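PDB 5UX5: BIFUNCTIONAL PROTEIN Proline utilization A (PutA) from Corynebacterium freiburgense, which probably couples FAD-dependent proline dehydrogenase and NAD-dependent aldehyde dehydrogenase activities in one chain to oxidise proline to glutamate. Local coordinates for residues G165-R170 with V193-N198; D746-L751 with W801-R806; R776-L781 with G822-I827. All blocks are in the same frame, centred on the assembly; numbering follows the deposited sequence.

Contact 1. Residues G165-R170 with V193-N198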
loop_
_atom_site.group_PDB
_atom_site.type_symbol
_atom_site.label_atom_id
_atom_site.label_comp_id
_atom_site.label_asym_id
_atom_site.label_seq_id
_atom_site.Cartn_x
_atom_site.Cartn_y
_atom_site.Cartn_z
ATOM N N GLY A 165 3.957 2.675 -23.124
ATOM C CA GLY A 165 4.916 2.214 -24.116
ATOM C C GLY A 165 4.860 0.713 -24.282
ATOM O O GLY A 165 4.654 0.210 -25.386
ATOM N N GLU A 166 5.081 -0.025 -23.196
ATOM C CA GLU A 166 4.999 -1.472 -23.285
ATOM C C GLU A 166 3.582 -1.947 -23.547
ATOM O O GLU A 166 3.395 -2.988 -24.179
ATOM C CB GLU A 166 5.541 -2.103 -22.018
ATOM C CG GLU A 166 5.557 -3.616 -22.039
ATOM C CD GLU A 166 6.403 -4.226 -23.141
ATOM O OE1 GLU A 166 7.405 -3.589 -23.587
ATOM O OE2 GLU A 166 6.069 -5.390 -23.500
ATOM N N ALA A 167 2.573 -1.209 -23.090
ATOM C CA ALA A 167 1.198 -1.618 -23.366
ATOM C C ALA A 167 0.909 -1.581 -24.861
ATOM O O ALA A 167 0.196 -2.443 -25.396
ATOM C CB ALA A 167 0.227 -0.722 -22.614
ATOM N N ASN A 168 1.432 -0.569 -25.547
ATOM C CA ASN A 168 1.271 -0.517 -26.983
ATOM C C ASN A 168 1.998 -1.673 -27.654
ATOM O O ASN A 168 1.572 -2.156 -28.718
ATOM C CB ASN A 168 1.785 0.819 -27.509
ATOM C CG ASN A 168 1.680 0.911 -29.002
ATOM O OD1 ASN A 168 2.687 0.865 -29.721
ATOM N ND2 ASN A 168 0.457 0.971 -29.491
ATOM N N ASN A 169 3.103 -2.114 -27.050
ATOM C CA ASN A 169 3.861 -3.240 -27.580
ATOM C C ASN A 169 3.047 -4.516 -27.586
ATOM O O ASN A 169 2.929 -5.165 -28.635
ATOM C CB ASN A 169 5.144 -3.422 -26.785
ATOM C CG ASN A 169 6.269 -2.636 -27.368
ATOM O OD1 ASN A 169 6.082 -1.900 -28.344
ATOM N ND2 ASN A 169 7.441 -2.764 -26.777
ATOM N N ARG A 170 2.475 -4.893 -26.422
ATOM C CA ARG A 170 1.648 -6.098 -26.364
ATOM C C ARG A 170 0.553 -6.054 -27.412
ATOM O O ARG A 170 0.330 -7.038 -28.122
ATOM C CB ARG A 170 1.015 -6.296 -24.982
ATOM C CG ARG A 170 2.013 -6.422 -23.896
ATOM C CD ARG A 170 2.663 -7.752 -23.978
ATOM N NE ARG A 170 3.521 -7.906 -22.833
ATOM C CZ ARG A 170 3.175 -8.651 -21.809
ATOM N NH1 ARG A 170 2.003 -9.272 -21.862
ATOM N NH2 ARG A 170 3.976 -8.762 -20.757
ATOM N N VAL A 193 -3.276 -4.109 -22.319
ATOM C CA VAL A 193 -3.676 -3.123 -23.318
ATOM C C VAL A 193 -3.664 -1.709 -22.739
ATOM O O VAL A 193 -3.365 -0.746 -23.456
ATOM C CB VAL A 193 -5.044 -3.508 -23.901
ATOM C CG1 VAL A 193 -5.588 -2.423 -24.784
ATOM C CG2 VAL A 193 -4.919 -4.794 -24.690
ATOM N N VAL A 194 -3.972 -1.571 -21.457
ATOM C CA VAL A 194 -3.883 -0.313 -20.730
ATOM C C VAL A 194 -2.974 -0.540 -19.516
ATOM O O VAL A 194 -3.286 -1.356 -18.641
ATOM C CB VAL A 194 -5.271 0.183 -20.289
ATOM C CG1 VAL A 194 -5.142 1.393 -19.378
ATOM C CG2 VAL A 194 -6.104 0.525 -21.486
ATOM N N ALA A 195 -1.847 0.158 -19.465
ATOM C CA ALA A 195 -1.043 0.022 -18.268
ATOM C C ALA A 195 -1.619 0.893 -17.168
ATOM O O ALA A 195 -2.310 1.877 -17.436
ATOM C CB ALA A 195 0.405 0.405 -18.521
ATOM N N GLN A 196 -1.307 0.520 -15.914
ATOM C CA GLN A 196 -1.744 1.253 -14.720
ATOM C C GLN A 196 -3.260 1.434 -14.679
ATOM O O GLN A 196 -3.766 2.512 -14.367
ATOM C CB GLN A 196 -1.042 2.610 -14.631
ATOM C CG GLN A 196 0.476 2.534 -14.412
ATOM C CD GLN A 196 1.192 3.884 -14.531
ATOM O OE1 GLN A 196 0.574 4.945 -14.517
ATOM N NE2 GLN A 196 2.513 3.836 -14.628
ATOM N N LEU A 197 -3.993 0.373 -15.018
ATOM C CA LEU A 197 -5.453 0.398 -14.992
ATOM C C LEU A 197 -5.990 0.966 -13.678
ATOM O O LEU A 197 -5.842 0.350 -12.617
ATOM C CB LEU A 197 -5.998 -1.005 -15.251
ATOM C CG LEU A 197 -7.315 -1.152 -16.012
ATOM C CD1 LEU A 197 -7.411 -0.181 -17.183
ATOM C CD2 LEU A 197 -7.461 -2.603 -16.484
ATOM N N ASN A 198 -6.573 2.155 -13.737
ATOM C CA ASN A 198 -7.078 2.843 -12.553
ATOM C C ASN A 198 -8.376 2.228 -12.038
ATOM O O ASN A 198 -9.427 2.423 -12.660
ATOM C CB ASN A 198 -7.298 4.305 -12.878
ATOM C CG ASN A 198 -7.817 5.107 -11.697
ATOM O OD1 ASN A 198 -8.006 4.598 -10.570
ATOM N ND2 ASN A 198 -8.036 6.401 -11.951
#

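Contact 2. Residues D746-L751 with W801-R806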
loop_
_atom_site.group_PDB
_atom_site.type_symbol
_atom_site.label_atom_id
_atom_site.label_comp_id
_atom_site.label_asym_id
_atom_site.label_seq_id
_atom_site.Cartn_x
_atom_site.Cartn_y
_atom_site.Cartn_z
ATOM N N ASP A 746 8.921 4.700 -18.725
ATOM C CA ASP A 746 7.631 4.360 -19.321
ATOM C C ASP A 746 6.493 4.551 -18.320
ATOM O O ASP A 746 5.444 5.127 -18.638
ATOM C CB ASP A 746 7.677 2.930 -19.854
ATOM C CG ASP A 746 6.452 2.571 -20.696
ATOM O OD1 ASP A 746 5.746 3.499 -21.146
ATOM O OD2 ASP A 746 6.205 1.363 -20.935
ATOM N N ALA A 747 6.683 4.073 -17.096
ATOM C CA ALA A 747 5.641 4.212 -16.083
ATOM C C ALA A 747 5.372 5.680 -15.741
ATOM O O ALA A 747 4.230 6.063 -15.470
ATOM C CB ALA A 747 6.038 3.422 -14.841
ATOM N N THR A 748 6.415 6.510 -15.700
ATOM C CA THR A 748 6.223 7.906 -15.314
ATOM C C THR A 748 5.494 8.696 -16.401
ATOM O O THR A 748 4.569 9.467 -16.113
ATOM C CB THR A 748 7.577 8.528 -14.983
ATOM O OG1 THR A 748 8.168 7.771 -13.936
ATOM C CG2 THR A 748 7.416 9.947 -14.496
ATOM N N ARG A 749 5.900 8.524 -17.661
ATOM C CA ARG A 749 5.172 9.164 -18.751
ATOM C C ARG A 749 3.703 8.727 -18.792
ATOM O O ARG A 749 2.879 9.434 -19.378
ATOM C CB ARG A 749 5.858 8.878 -20.084
ATOM C CG ARG A 749 7.299 9.367 -20.179
ATOM C CD ARG A 749 7.748 9.516 -21.662
ATOM N NE ARG A 749 9.113 10.040 -21.839
ATOM C CZ ARG A 749 9.493 11.313 -21.644
ATOM N NH1 ARG A 749 8.631 12.252 -21.237
ATOM N NH2 ARG A 749 10.760 11.660 -21.851
ATOM N N THR A 750 3.350 7.576 -18.194
ATOM C CA THR A 750 1.977 7.074 -18.252
ATOM C C THR A 750 1.041 7.656 -17.176
ATOM O O THR A 750 -0.179 7.602 -17.348
ATOM C CB THR A 750 1.991 5.534 -18.190
ATOM O OG1 THR A 750 2.718 5.027 -19.313
ATOM C CG2 THR A 750 0.603 4.934 -18.251
ATOM N N LEU A 751 1.552 8.235 -16.097
ATOM C CA LEU A 751 0.670 8.826 -15.093
ATOM C C LEU A 751 -0.256 9.882 -15.690
ATOM O O LEU A 751 0.181 10.763 -16.436
ATOM C CB LEU A 751 1.495 9.450 -13.975
ATOM C CG LEU A 751 2.196 8.476 -13.053
ATOM C CD1 LEU A 751 3.263 9.218 -12.285
ATOM C CD2 LEU A 751 1.167 7.843 -12.117
ATOM N N TRP A 801 1.188 20.023 -12.729
ATOM C CA TRP A 801 2.523 19.808 -13.282
ATOM C C TRP A 801 2.722 18.329 -13.578
ATOM O O TRP A 801 2.461 17.479 -12.716
ATOM C CB TRP A 801 3.629 20.277 -12.327
ATOM C CG TRP A 801 3.827 21.731 -12.328
ATOM C CD1 TRP A 801 3.058 22.660 -11.693
ATOM C CD2 TRP A 801 4.866 22.460 -13.008
ATOM N NE1 TRP A 801 3.552 23.926 -11.938
ATOM C CE2 TRP A 801 4.657 23.829 -12.744
ATOM C CE3 TRP A 801 5.950 22.088 -13.812
ATOM C CZ2 TRP A 801 5.489 24.819 -13.247
ATOM C CZ3 TRP A 801 6.774 23.085 -14.322
ATOM C CH2 TRP A 801 6.541 24.424 -14.031
ATOM N N SER A 802 3.210 18.025 -14.780
ATOM C CA SER A 802 3.551 16.651 -15.107
ATOM C C SER A 802 4.829 16.266 -14.352
ATOM O O SER A 802 5.608 17.134 -13.966
ATOM C CB SER A 802 3.712 16.487 -16.634
ATOM O OG SER A 802 5.062 16.502 -17.093
ATOM N N PRO A 803 5.044 14.977 -14.087
ATOM C CA PRO A 803 6.210 14.580 -13.283
ATOM C C PRO A 803 7.489 14.677 -14.086
ATOM O O PRO A 803 7.477 14.607 -15.316
ATOM C CB PRO A 803 5.921 13.122 -12.928
ATOM C CG PRO A 803 5.015 12.633 -14.060
ATOM C CD PRO A 803 4.222 13.820 -14.516
ATOM N N GLY A 804 8.615 14.769 -13.367
ATOM C CA GLY A 804 9.916 14.790 -13.999
ATOM C C GLY A 804 10.896 13.858 -13.309
ATOM O O GLY A 804 10.692 13.454 -12.182
ATOM N N ILE A 805 11.969 13.516 -14.013
ATOM C CA ILE A 805 13.021 12.653 -13.474
ATOM C C ILE A 805 14.386 13.232 -13.880
ATOM O O ILE A 805 14.701 13.306 -15.076
ATOM C CB ILE A 805 12.877 11.201 -13.961
ATOM C CG1 ILE A 805 11.538 10.620 -13.527
ATOM C CG2 ILE A 805 14.047 10.336 -13.520
ATOM C CD1 ILE A 805 11.282 9.287 -14.110
ATOM N N ARG A 806 15.172 13.675 -12.885
ATOM C CA ARG A 806 16.580 14.038 -13.068
ATOM C C ARG A 806 17.486 12.822 -12.989
ATOM O O ARG A 806 17.323 11.965 -12.110
ATOM C CB ARG A 806 17.056 14.974 -11.975
ATOM C CG ARG A 806 16.277 16.165 -11.813
ATOM C CD ARG A 806 16.816 16.913 -10.641
ATOM N NE ARG A 806 16.029 18.119 -10.537
ATOM C CZ ARG A 806 16.532 19.335 -10.544
ATOM N NH1 ARG A 806 17.849 19.502 -10.612
ATOM N NH2 ARG A 806 15.706 20.371 -10.467
#

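Contact 3. Residues R776-L781 with G822-I827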
loop_
_atom_site.group_PDB
_atom_site.type_symbol
_atom_site.label_atom_id
_atom_site.label_comp_id
_atom_site.label_asym_id
_atom_site.label_seq_id
_atom_site.Cartn_x
_atom_site.Cartn_y
_atom_site.Cartn_z
ATOM N N ARG A 776 12.199 25.589 -8.574
ATOM C CA ARG A 776 13.558 25.246 -8.973
ATOM C C ARG A 776 13.659 23.763 -9.291
ATOM O O ARG A 776 14.264 23.370 -10.299
ATOM C CB ARG A 776 14.561 25.635 -7.889
ATOM C CG ARG A 776 15.974 25.188 -8.226
ATOM C CD ARG A 776 16.938 25.759 -7.234
ATOM N NE ARG A 776 18.343 25.493 -7.511
ATOM C CZ ARG A 776 19.312 25.971 -6.741
ATOM N NH1 ARG A 776 18.980 26.711 -5.694
ATOM N NH2 ARG A 776 20.585 25.730 -7.015
ATOM N N GLY A 777 13.074 22.924 -8.423
ATOM C CA GLY A 777 13.095 21.494 -8.659
ATOM C C GLY A 777 12.419 21.087 -9.956
ATOM O O GLY A 777 12.841 20.119 -10.599
ATOM N N LEU A 778 11.373 21.821 -10.363
ATOM C CA LEU A 778 10.621 21.490 -11.571
ATOM C C LEU A 778 11.281 21.967 -12.870
ATOM O O LEU A 778 11.137 21.288 -13.896
ATOM C CB LEU A 778 9.219 22.083 -11.488
ATOM C CG LEU A 778 8.236 21.479 -10.498
ATOM C CD1 LEU A 778 7.096 22.455 -10.311
ATOM C CD2 LEU A 778 7.732 20.114 -10.954
ATOM N N THR A 779 12.013 23.096 -12.869
ATOM C CA THR A 779 12.390 23.780 -14.112
ATOM C C THR A 779 13.885 23.796 -14.413
ATOM O O THR A 779 14.268 23.778 -15.587
ATOM C CB THR A 779 11.906 25.239 -14.098
ATOM O OG1 THR A 779 12.519 25.929 -13.006
ATOM C CG2 THR A 779 10.415 25.321 -13.948
ATOM N N THR A 780 14.732 23.765 -13.395
ATOM C CA THR A 780 16.160 24.003 -13.537
ATOM C C THR A 780 16.942 22.767 -13.116
ATOM O O THR A 780 16.540 22.070 -12.186
ATOM C CB THR A 780 16.611 25.209 -12.685
ATOM O OG1 THR A 780 16.364 24.909 -11.315
ATOM C CG2 THR A 780 15.870 26.503 -13.039
ATOM N N LEU A 781 18.026 22.479 -13.834
ATOM C CA LEU A 781 18.951 21.392 -13.544
ATOM C C LEU A 781 20.223 21.903 -12.868
ATOM O O LEU A 781 20.526 23.095 -12.893
ATOM C CB LEU A 781 19.320 20.659 -14.826
ATOM C CG LEU A 781 18.133 20.076 -15.593
ATOM C CD1 LEU A 781 17.606 21.011 -16.686
ATOM C CD2 LEU A 781 18.585 18.807 -16.225
ATOM N N GLY A 822 7.298 17.953 -4.285
ATOM C CA GLY A 822 6.613 17.997 -5.554
ATOM C C GLY A 822 6.931 16.797 -6.428
ATOM O O GLY A 822 7.572 15.840 -5.995
ATOM N N PRO A 823 6.484 16.818 -7.630
ATOM C CA PRO A 823 6.564 15.636 -8.511
ATOM C C PRO A 823 7.896 15.519 -9.256
ATOM O O PRO A 823 7.940 15.499 -10.490
ATOM C CB PRO A 823 5.392 15.866 -9.472
ATOM C CG PRO A 823 4.910 17.304 -9.209
ATOM C CD PRO A 823 5.871 17.963 -8.309
ATOM N N VAL A 824 8.994 15.426 -8.505
ATOM C CA VAL A 824 10.340 15.374 -9.060
ATOM C C VAL A 824 11.110 14.263 -8.365
ATOM O O VAL A 824 11.240 14.261 -7.136
ATOM C CB VAL A 824 11.090 16.707 -8.885
ATOM C CG1 VAL A 824 12.439 16.671 -9.608
ATOM C CG2 VAL A 824 10.234 17.888 -9.326
ATOM N N LEU A 825 11.656 13.356 -9.156
ATOM C CA LEU A 825 12.470 12.251 -8.695
ATOM C C LEU A 825 13.858 12.404 -9.272
ATOM O O LEU A 825 14.000 12.732 -10.446
ATOM C CB LEU A 825 11.884 10.929 -9.153
ATOM C CG LEU A 825 12.762 9.697 -9.017
ATOM C CD1 LEU A 825 12.901 9.340 -7.551
ATOM C CD2 LEU A 825 12.123 8.567 -9.807
ATOM N N GLY A 826 14.883 12.168 -8.463
ATOM C CA GLY A 826 16.267 12.226 -8.927
ATOM C C GLY A 826 16.918 10.856 -8.848
ATOM O O GLY A 826 16.721 10.124 -7.873
ATOM N N ILE A 827 17.718 10.527 -9.860
ATOM C CA ILE A 827 18.450 9.264 -9.906
ATOM C C ILE A 827 19.905 9.546 -9.601
ATOM O O ILE A 827 20.509 10.426 -10.216
ATOM C CB ILE A 827 18.337 8.570 -11.273
ATOM C CG1 ILE A 827 16.874 8.465 -11.700
ATOM C CG2 ILE A 827 19.026 7.197 -11.218
ATOM C CD1 ILE A 827 16.691 7.844 -13.049
#

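Contact 1. Residues G165-R170 with V193-N198
Ala167 rests its methyl on the backbone of the loop 193-198, with CB lying 3.7 Å from the carbonyl O of Val193 and 3.9 Å from the N of Ala195. The only apolar side-chain pair across the contact is formed by the two alanines, whose CB atoms stand 4.2 Å apart; Val161 touches both of them. No hydrogen bond links the segments, and the carbonyl of Val193 accepts a hydrogen bond from NH1 of Arg212. Val193 and Val194 turn their CB atoms away from helix 164-178 and pack on helix 202-221, against Leu213 and Leu209. The loop backbone therefore lies between two helices of the proline dehydrogenase domain, a TIM barrel: helix 164-178 follows strand 151-157, while helix 190-193 and this loop follow the neighbouring parallel strand 185-189. Further round helix 164-178, Glu166 sets CG anti to its own N (chi1 -177°) and carries its carboxylate away from the loop, toward Asn169 and Arg170. Asn169 ND2 reaches Glu166 OE1 at 3.3 Å from above the carboxylate plane. On the other oxygen, Glu166 OE2 lies in the guanidinium plane of Arg170, 3.6 Å from NE, a long salt bridge. NH2 of the same arginine bonds to the carbonyl of Glu159.

Contact 2. Residues D746-L751 with W801-R806
Residues 746-751 of helix 740-750 lie beside the backbone that leads through Pro803 into strand 804-807, with the CA atoms of Thr748 and Pro803 closest at 7.0 Å. No hydrogen bond joins the two segments, and the contact is made by side chains. Thr748 divides its two branches between two partners. With chi1 at -58°, OG1 sits beside the backbone N, where it donates to the carbonyl of Leu744 one helical turn back, and CG2 stands anti to that N. The methyl CG2 slides past the proline ring, 3.6 Å from Pro803 CG. On the other branch, Ile805 and Thr748 reach toward each other tip to tip, Ile805 CD1 coming to 3.5 Å from Thr748 OG1. Leu751 adds CD1 against Pro803 CG at 4.2 Å. Phe718 of helix 706-718 packs on Thr748, Leu751 and Pro803 alike. The hydroxyl of Thr750 donates to the carbonyl O of Asp746 at 2.8 Å and also accepts from the N of Asp164, a residue of the proline dehydrogenase part. Such helix-on-sheet packing belongs to the alpha/beta core of the aldehyde dehydrogenase fold, in which strand 804-807 runs parallel to its neighbour 824-830.

Contact 3. Residues R776-L781 with G822-I827
Val824 has CG1 anti to its backbone N and CG2 anti to its carbonyl carbon (chi1 -174°), a setting that presents both methyls to helix 772-779. Leu778 answers with CG anti to its own carbonyl carbon (chi1 -70°) and an extended second torsion, which swings CD2 over to the strand although its CB starts off alongside it. Leu778 CD2 lies 3.7 Å from Val824 CG2 and 3.9 Å from Pro823 CD, so one leucine methyl bridges the valine and the proline ring, and its side chain is oblique to both. The other partner of the valine is backbone: Gly777 O is 3.6 Å from Val824 CG1, with CG2 almost as close. That carbonyl is not left to apolar neighbours, because NH2 of Arg806, on the adjacent strand 804-807, hydrogen-bonds to it. In the catalytic core of the aldehyde dehydrogenase fold, strand 824-830 runs between strands 728-734 and 804-807. Val824 meets helix 772-779 on one face of this sheet, and Leu825 turns to helix 706-718 on the other. Just before the strand, Pro823 is the centre of an inverse gamma turn, closed by a weak bond from Val824 N to Gly822 O. The helix finishes at Thr779. Thr780, the first residue to depart from helical backbone angles, bonds back to the carbonyl of Arg776 twice, its OG1 at 2.8 Å from Arg776 O and its N at 3.2 Å, and the two donors arrive from opposite faces of the carbonyl plane. Arg776 makes a cation-pi contact with Trp814 and a salt bridge to Glu782. Leu778 is further covered by Trp801 and Pro770.

The three contacts form a row from the proline dehydrogenase part to the aldehyde dehydrogenase core, contact 1 and contact 3 having centres about 26 Å apart with contact 2 touching both. Asp746 joins contacts 1 and 2: OD1 is 2.8 Å from Gly165 N and OD2 2.9 Å from Glu166 N, both probable hydrogen bonds, at the first turn of helix 164-178. Gln196 NE2 bonds to the carbonyl of Ala747 nearby. Contacts 2 and 3 share a sheet, Arg806 N lying 2.9 Å from Leu825 O. The side chain of Val193 in contact 1 is about 14 Å from the bound FAD, and that of Pro823 in contact 3 about 11 Å from the bound NAD.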